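Local coordinates for heat shock protein-related protein (Deinococcus radiodurans, PDB 4FEI) that probably acts as a small heat shock chaperone of the bacterial stress response, this chain being its alpha-crystallin domain, at residues R12-T16 with H17-L21. Numbering follows the deposited sequence.
Sequences RDAGT and HLDLL
A beta hairpin of the alpha-crystallin domain, closed by a type II' turn from Ala14 to His17, brings Arg12 opposite Asp19. They form an antiparallel hydrogen-bonded pair, with Arg12 N 2.8 Å from Asp19 O and Asp19 N 3.0 Å from Arg12 O. Their side chains rise from the same face of the sheet and join in a salt bridge. The arginine runs outward with CG anti to the backbone N (chi1 174°), then bends at chi3 and presents its guanidinium edge. Arg12 NE and NH2 donate to Asp19 OD2 at 2.8 Å through bent bonds, NE along its anti lone pair and NH2 from above the carboxylate plane, which stands 81° from the guanidinium plane. Leu21 CD1 lies 4.0 Å from Arg12 CZ, covering one guanidinium face. With an alanine in place of Arg12, OD2 of the buried Asp19 would probably lose the two arginine donors and the Leu21 methyl its guanidinium face. A methyl at Ala14 fits beside the salt bridge without crowding it, CB lying 3.5 Å from Asp19 OD2 and touching Arg90. Gly15, second in the turn, has phi 66°, costly for residues with a side chain, while Asp13 OD1 accepts from Gly15 N in an Asx turn and salt-bridges Lys93. Thr16 OG1 and His17 ND1 share a 2.8 Å hydrogen bond that restrains the imidazole's rotation. On the other face Leu18 packs on Trp11 and on Leu54 of the second subunit. Strand 17-23 continues the sheet into strand 86-92, while backbone bonds from Asp13 join edge strand 9-14 to that subunit.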
loop_
_atom_site.group_PDB
_atom_site.type_symbol
_atom_site.label_atom_id
_atom_site.label_comp_id
_atom_site.label_asym_id
_atom_site.label_seq_id
_atom_site.Cartn_x
_atom_site.Cartn_y
_atom_site.Cartn_z
ATOM N N ARG A 12 6.095 4.545 15.171
ATOM C CA ARG A 12 5.197 5.353 16.001
ATOM C C ARG A 12 5.498 5.085 17.479
ATOM O O ARG A 12 5.693 3.935 17.896
ATOM C CB ARG A 12 3.730 5.034 15.673
ATOM C CG ARG A 12 2.694 5.724 16.593
ATOM C CD ARG A 12 1.272 5.323 16.207
ATOM N NE ARG A 12 1.033 3.862 16.204
ATOM C CZ ARG A 12 0.045 3.258 15.529
ATOM N NH1 ARG A 12 -0.797 3.984 14.764
ATOM N NH2 ARG A 12 -0.096 1.924 15.596
ATOM N N ASP A 13 5.573 6.166 18.242
ATOM C CA ASP A 13 5.756 6.088 19.661
ATOM C C ASP A 13 4.378 5.858 20.238
ATOM O O ASP A 13 3.540 6.742 20.205
ATOM C CB ASP A 13 6.349 7.410 20.151
ATOM C CG ASP A 13 6.497 7.482 21.662
ATOM O OD1 ASP A 13 6.375 6.437 22.348
ATOM O OD2 ASP A 13 6.733 8.617 22.165
ATOM N N ALA A 14 4.138 4.663 20.757
ATOM C CA ALA A 14 2.876 4.370 21.438
ATOM C C ALA A 14 3.093 4.189 22.967
ATOM O O ALA A 14 2.570 3.242 23.585
ATOM C CB ALA A 14 2.239 3.160 20.835
ATOM N N GLY A 15 3.858 5.097 23.565
ATOM C CA GLY A 15 4.035 5.118 25.019
ATOM C C GLY A 15 4.779 3.911 25.584
ATOM O O GLY A 15 6.003 3.916 25.679
ATOM N N THR A 16 4.031 2.885 25.960
ATOM C CA THR A 16 4.610 1.676 26.512
ATOM C C THR A 16 5.181 0.818 25.387
ATOM O O THR A 16 6.076 -0.014 25.619
ATOM C CB THR A 16 3.570 0.832 27.384
ATOM O OG1 THR A 16 2.551 0.264 26.536
ATOM C CG2 THR A 16 2.897 1.697 28.488
ATOM N N HIS A 17 4.654 1.016 24.184
ATOM C CA HIS A 17 5.044 0.236 23.021
ATOM C C HIS A 17 5.657 1.072 21.905
ATOM O O HIS A 17 5.451 2.278 21.818
ATOM C CB HIS A 17 3.864 -0.571 22.478
ATOM C CG HIS A 17 3.466 -1.709 23.356
ATOM N ND1 HIS A 17 2.609 -1.559 24.429
ATOM C CD2 HIS A 17 3.814 -3.018 23.328
ATOM C CE1 HIS A 17 2.457 -2.731 25.031
ATOM N NE2 HIS A 17 3.170 -3.633 24.378
ATOM N N LEU A 18 6.382 0.386 21.027
ATOM C CA LEU A 18 6.955 0.962 19.817
ATOM C C LEU A 18 6.298 0.235 18.630
ATOM O O LEU A 18 6.367 -1.002 18.544
ATOM C CB LEU A 18 8.461 0.716 19.833
ATOM C CG LEU A 18 9.345 1.368 18.783
ATOM C CD1 LEU A 18 9.246 2.920 18.834
ATOM C CD2 LEU A 18 10.784 0.916 18.989
ATOM N N ASP A 19 5.646 0.987 17.737
ATOM C CA ASP A 19 4.972 0.408 16.573
ATOM C C ASP A 19 5.725 0.646 15.285
ATOM O O ASP A 19 6.135 1.783 14.983
ATOM C CB ASP A 19 3.582 1.027 16.365
ATOM C CG ASP A 19 2.648 0.796 17.532
ATOM O OD1 ASP A 19 2.856 -0.204 18.278
ATOM O OD2 ASP A 19 1.715 1.616 17.702
ATOM N N LEU A 20 5.852 -0.401 14.490
ATOM C CA LEU A 20 6.350 -0.283 13.129
ATOM C C LEU A 20 5.158 -0.450 12.211
ATOM O O LEU A 20 4.456 -1.445 12.292
ATOM C CB LEU A 20 7.383 -1.375 12.849
ATOM C CG LEU A 20 8.125 -1.576 11.526
ATOM C CD1 LEU A 20 7.336 -2.490 10.618
ATOM C CD2 LEU A 20 8.474 -0.272 10.806
ATOM N N LEU A 21 4.893 0.538 11.374
ATOM C CA LEU A 21 3.862 0.421 10.350
ATOM C C LEU A 21 4.537 0.330 8.989
ATOM O O LEU A 21 5.381 1.167 8.624
ATOM C CB LEU A 21 2.906 1.619 10.369
ATOM C CG LEU A 21 2.031 1.793 11.612
ATOM C CD1 LEU A 21 2.646 2.763 12.572
ATOM C CD2 LEU A 21 0.677 2.371 11.154
#